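Local atomic coordinates of inositol 2-dehydrogenase/D-chiro-inositol 3-dehydrogenase (Lactobacillus casei, PDB entry 4MIY), a protein that oxidises myo-inositol and D-chiro-inositol to their keto derivatives, using NAD as the hydride acceptor. Residues N166-I178 with A310-K322. Sequence-based numbering, arbitrary orientation.
Sequences NEMAITDTLIHEI and AAITAAAANRSQK
Gln321 reaches Asn166 and Ile170 because its chain runs straight beyond CG (chi2 -179°), while CG1 of Ile170 lies beside its backbone N (chi1 -52°), which places CG2 opposite that N, against Ala314 and Ala317. The amide NE2 of Gln321 donates to Asn166 O at 2.9 Å, from above the carbonyl plane; Ala169 N bonds the same oxygen from the opposite face, so two donors grip it. NE2 also bonds Gln212 OE1. Asn318 ND2 donates to Gln321 OE1 at 2.9 Å; OE1 lies in the amide plane of Asn318, although ND2 stands above the Gln321 carbonyl plane. Bonded at both OE1 and NE2, the Gln321 amide is restrained from turning. Alongside these amides, with CG1 3.4 Å from Asn318 ND2, Ile170 is a knob in the hole formed by Ala314, Ala317, Asn318 and Gln321. Replacing Gln321 by alanine would probably leave Asn166 O without its donor from the 310-322 helix, open a gap beside Ile170 CG1 and free the Asn318 amide to turn. Farther along, Ile175 CD1 meets Ala310 CB at 3.9 Å, and Ile178 CG2 lies 3.7 Å from Thr313 CG2. His176 touches NAD. The axes of segments 168-178 and 310-322 approach to 9.4 Å, 136° between their N-to-C directions; Leu174 rests on strand 223-229, Ala316 and Ala317 on strand 189-195.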
loop_
_atom_site.group_PDB
_atom_site.type_symbol
_atom_site.label_atom_id
_atom_site.label_comp_id
_atom_site.label_asym_id
_atom_site.label_seq_id
_atom_site.Cartn_x
_atom_site.Cartn_y
_atom_site.Cartn_z
ATOM N N ASN A 166 -32.692 -6.728 -13.185
ATOM C CA ASN A 166 -32.646 -6.428 -11.777
ATOM C C ASN A 166 -32.462 -7.675 -10.936
ATOM O O ASN A 166 -31.790 -7.650 -9.963
ATOM C CB ASN A 166 -33.887 -5.666 -11.314
ATOM C CG ASN A 166 -33.663 -4.935 -10.037
ATOM O OD1 ASN A 166 -32.713 -4.206 -9.925
ATOM N ND2 ASN A 166 -34.518 -5.134 -9.072
ATOM N N GLU A 167 -33.099 -8.758 -11.343
ATOM C CA GLU A 167 -33.046 -9.983 -10.606
ATOM C C GLU A 167 -31.668 -10.630 -10.684
ATOM O O GLU A 167 -31.253 -11.281 -9.773
ATOM C CB GLU A 167 -34.136 -10.893 -11.109
ATOM C CG GLU A 167 -35.559 -10.351 -10.840
ATOM C CD GLU A 167 -36.103 -9.216 -11.800
ATOM O OE1 GLU A 167 -35.576 -8.920 -12.874
ATOM O OE2 GLU A 167 -37.105 -8.602 -11.428
ATOM N N MET A 168 -30.990 -10.436 -11.785
ATOM C CA MET A 168 -29.652 -10.952 -11.966
ATOM C C MET A 168 -28.615 -10.311 -11.059
ATOM O O MET A 168 -27.595 -10.881 -10.821
ATOM C CB MET A 168 -29.236 -10.833 -13.412
ATOM C CG MET A 168 -29.884 -11.898 -14.274
ATOM S SD MET A 168 -30.015 -11.552 -16.010
ATOM C CE MET A 168 -28.356 -11.623 -16.509
ATOM N N ALA A 169 -28.924 -9.145 -10.538
ATOM C CA ALA A 169 -28.080 -8.564 -9.529
ATOM C C ALA A 169 -27.966 -9.493 -8.355
ATOM O O ALA A 169 -26.979 -9.524 -7.703
ATOM C CB ALA A 169 -28.605 -7.218 -9.084
ATOM N N ILE A 170 -29.022 -10.243 -8.101
ATOM C CA ILE A 170 -28.992 -11.282 -7.084
ATOM C C ILE A 170 -28.466 -12.609 -7.659
ATOM O O ILE A 170 -27.495 -13.120 -7.218
ATOM C CB ILE A 170 -30.390 -11.517 -6.441
ATOM C CG1 ILE A 170 -31.025 -10.231 -5.948
ATOM C CG2 ILE A 170 -30.323 -12.529 -5.320
ATOM C CD1 ILE A 170 -30.192 -9.396 -5.078
ATOM N N THR A 171 -29.111 -13.115 -8.682
ATOM C CA THR A 171 -28.868 -14.466 -9.072
ATOM C C THR A 171 -27.517 -14.700 -9.769
ATOM O O THR A 171 -27.028 -15.789 -9.747
ATOM C CB THR A 171 -30.021 -15.017 -9.956
ATOM O OG1 THR A 171 -30.139 -14.227 -11.122
ATOM C CG2 THR A 171 -31.278 -14.990 -9.233
ATOM N N ASP A 172 -26.955 -13.676 -10.378
ATOM C CA ASP A 172 -25.709 -13.814 -11.092
ATOM C C ASP A 172 -24.511 -13.178 -10.357
ATOM O O ASP A 172 -23.412 -13.598 -10.498
ATOM C CB ASP A 172 -25.814 -13.248 -12.505
ATOM C CG ASP A 172 -26.595 -14.155 -13.446
ATOM O OD1 ASP A 172 -26.951 -15.265 -13.042
ATOM O OD2 ASP A 172 -26.835 -13.765 -14.571
ATOM N N THR A 173 -24.808 -12.173 -9.570
ATOM C CA THR A 173 -23.802 -11.340 -8.968
ATOM C C THR A 173 -23.707 -11.539 -7.449
ATOM O O THR A 173 -22.781 -12.123 -6.985
ATOM C CB THR A 173 -24.024 -9.892 -9.399
ATOM O OG1 THR A 173 -23.982 -9.817 -10.821
ATOM C CG2 THR A 173 -22.954 -8.981 -8.838
ATOM N N LEU A 174 -24.706 -11.120 -6.700
ATOM C CA LEU A 174 -24.671 -11.285 -5.259
ATOM C C LEU A 174 -24.620 -12.745 -4.786
ATOM O O LEU A 174 -24.247 -13.023 -3.703
ATOM C CB LEU A 174 -25.854 -10.546 -4.601
ATOM C CG LEU A 174 -25.912 -10.474 -3.082
ATOM C CD1 LEU A 174 -24.767 -9.663 -2.470
ATOM C CD2 LEU A 174 -27.242 -9.890 -2.646
ATOM N N ILE A 175 -25.020 -13.631 -5.652
ATOM C CA ILE A 175 -25.072 -15.037 -5.322
ATOM C C ILE A 175 -23.737 -15.546 -4.795
ATOM O O ILE A 175 -23.699 -16.400 -3.977
ATOM C CB ILE A 175 -25.574 -15.879 -6.527
ATOM C CG1 ILE A 175 -26.002 -17.290 -6.091
ATOM C CG2 ILE A 175 -24.575 -15.903 -7.629
ATOM C CD1 ILE A 175 -27.166 -17.291 -5.287
ATOM N N HIS A 176 -22.661 -14.964 -5.282
ATOM C CA HIS A 176 -21.331 -15.314 -4.864
ATOM C C HIS A 176 -21.066 -14.940 -3.411
ATOM O O HIS A 176 -20.545 -15.709 -2.673
ATOM C CB HIS A 176 -20.296 -14.712 -5.812
ATOM C CG HIS A 176 -20.329 -15.325 -7.163
ATOM N ND1 HIS A 176 -19.891 -16.600 -7.397
ATOM C CD2 HIS A 176 -20.791 -14.867 -8.342
ATOM C CE1 HIS A 176 -20.057 -16.894 -8.667
ATOM N NE2 HIS A 176 -20.581 -15.849 -9.268
ATOM N N GLU A 177 -21.495 -13.760 -3.033
ATOM C CA GLU A 177 -21.414 -13.354 -1.659
ATOM C C GLU A 177 -22.383 -14.155 -0.797
ATOM O O GLU A 177 -22.098 -14.457 0.319
ATOM C CB GLU A 177 -21.695 -11.859 -1.521
ATOM C CG GLU A 177 -20.561 -10.920 -1.934
ATOM C CD GLU A 177 -20.305 -10.827 -3.424
ATOM O OE1 GLU A 177 -21.218 -11.020 -4.205
ATOM O OE2 GLU A 177 -19.161 -10.587 -3.774
ATOM N N ILE A 178 -23.534 -14.484 -1.352
ATOM C CA ILE A 178 -24.507 -15.280 -0.635
ATOM C C ILE A 178 -23.954 -16.632 -0.234
ATOM O O ILE A 178 -24.105 -17.026 0.877
ATOM C CB ILE A 178 -25.794 -15.432 -1.421
ATOM C CG1 ILE A 178 -26.621 -14.149 -1.312
ATOM C CG2 ILE A 178 -26.581 -16.581 -0.893
ATOM C CD1 ILE A 178 -27.686 -14.050 -2.358
ATOM N N ALA A 310 -28.254 -21.129 -0.837
ATOM C CA ALA A 310 -28.113 -20.019 -1.727
ATOM C C ALA A 310 -29.433 -19.718 -2.420
ATOM O O ALA A 310 -29.799 -18.593 -2.546
ATOM C CB ALA A 310 -27.042 -20.281 -2.729
ATOM N N ALA A 311 -30.129 -20.770 -2.815
ATOM C CA ALA A 311 -31.432 -20.631 -3.424
ATOM C C ALA A 311 -32.464 -19.952 -2.538
ATOM O O ALA A 311 -33.169 -19.106 -2.985
ATOM C CB ALA A 311 -31.920 -21.958 -3.901
ATOM N N ILE A 312 -32.494 -20.324 -1.275
ATOM C CA ILE A 312 -33.405 -19.726 -0.308
ATOM C C ILE A 312 -33.086 -18.245 -0.120
ATOM O O ILE A 312 -33.950 -17.410 -0.072
ATOM C CB ILE A 312 -33.294 -20.447 1.024
ATOM C CG1 ILE A 312 -33.847 -21.863 0.906
ATOM C CG2 ILE A 312 -34.002 -19.709 2.119
ATOM C CD1 ILE A 312 -33.493 -22.688 2.030
ATOM N N THR A 313 -31.808 -17.954 0.017
ATOM C CA THR A 313 -31.369 -16.609 0.281
ATOM C C THR A 313 -31.606 -15.718 -0.931
ATOM O O THR A 313 -32.022 -14.611 -0.807
ATOM C CB THR A 313 -29.910 -16.629 0.710
ATOM O OG1 THR A 313 -29.769 -17.426 1.871
ATOM C CG2 THR A 313 -29.436 -15.255 1.023
ATOM N N ALA A 314 -31.359 -16.246 -2.107
ATOM C CA ALA A 314 -31.591 -15.503 -3.319
ATOM C C ALA A 314 -33.063 -15.178 -3.516
ATOM O O ALA A 314 -33.416 -14.141 -3.959
ATOM C CB ALA A 314 -31.068 -16.244 -4.511
ATOM N N ALA A 315 -33.902 -16.101 -3.146
ATOM C CA ALA A 315 -35.312 -15.874 -3.271
ATOM C C ALA A 315 -35.789 -14.825 -2.259
ATOM O O ALA A 315 -36.599 -14.008 -2.572
ATOM C CB ALA A 315 -36.022 -17.164 -3.091
ATOM N N ALA A 316 -35.251 -14.874 -1.050
ATOM C CA ALA A 316 -35.534 -13.854 -0.061
ATOM C C ALA A 316 -35.086 -12.473 -0.556
ATOM O O ALA A 316 -35.749 -11.504 -0.355
ATOM C CB ALA A 316 -34.918 -14.191 1.251
ATOM N N ALA A 317 -33.960 -12.426 -1.228
ATOM C CA ALA A 317 -33.448 -11.196 -1.748
ATOM C C ALA A 317 -34.279 -10.685 -2.909
ATOM O O ALA A 317 -34.522 -9.512 -3.018
ATOM C CB ALA A 317 -32.023 -11.411 -2.181
ATOM N N ASN A 318 -34.686 -11.583 -3.792
ATOM C CA ASN A 318 -35.592 -11.188 -4.866
ATOM C C ASN A 318 -36.934 -10.634 -4.308
ATOM O O ASN A 318 -37.468 -9.682 -4.808
ATOM C CB ASN A 318 -35.788 -12.304 -5.884
ATOM C CG ASN A 318 -34.561 -12.548 -6.749
ATOM O OD1 ASN A 318 -34.224 -13.680 -7.049
ATOM N ND2 ASN A 318 -33.927 -11.491 -7.195
ATOM N N ARG A 319 -37.386 -11.183 -3.210
ATOM C CA ARG A 319 -38.569 -10.668 -2.584
ATOM C C ARG A 319 -38.316 -9.270 -2.045
ATOM O O ARG A 319 -39.083 -8.383 -2.263
ATOM C CB ARG A 319 -39.009 -11.609 -1.482
ATOM C CG ARG A 319 -40.214 -11.186 -0.716
ATOM C CD ARG A 319 -40.843 -12.336 0.082
ATOM N NE ARG A 319 -40.850 -13.613 -0.607
ATOM C CZ ARG A 319 -41.876 -14.060 -1.324
ATOM N NH1 ARG A 319 -42.993 -13.354 -1.430
ATOM N NH2 ARG A 319 -41.811 -15.240 -1.915
ATOM N N SER A 320 -37.173 -9.094 -1.394
ATOM C CA SER A 320 -36.816 -7.815 -0.835
ATOM C C SER A 320 -36.661 -6.739 -1.895
ATOM O O SER A 320 -36.949 -5.615 -1.645
ATOM C CB SER A 320 -35.522 -7.917 -0.018
ATOM O OG SER A 320 -35.250 -6.722 0.662
ATOM N N GLN A 321 -36.222 -7.113 -3.075
ATOM C CA GLN A 321 -36.050 -6.147 -4.153
ATOM C C GLN A 321 -37.335 -5.425 -4.550
ATOM O O GLN A 321 -37.295 -4.400 -5.126
ATOM C CB GLN A 321 -35.474 -6.813 -5.393
ATOM C CG GLN A 321 -33.970 -7.085 -5.377
ATOM C CD GLN A 321 -33.489 -7.721 -6.653
ATOM O OE1 GLN A 321 -34.089 -8.625 -7.155
ATOM N NE2 GLN A 321 -32.407 -7.228 -7.174
ATOM N N LYS A 322 -38.465 -6.042 -4.257
ATOM C CA LYS A 322 -39.749 -5.470 -4.609
ATOM C C LYS A 322 -40.045 -4.251 -3.817
ATOM O O LYS A 322 -40.441 -3.278 -4.372
ATOM C CB LYS A 322 -40.883 -6.487 -4.476
ATOM C CG LYS A 322 -40.776 -7.632 -5.389
ATOM C CD LYS A 322 -41.558 -8.831 -4.848
ATOM C CE LYS A 322 -41.804 -9.891 -5.892
ATOM N NZ LYS A 322 -41.434 -9.337 -7.222
#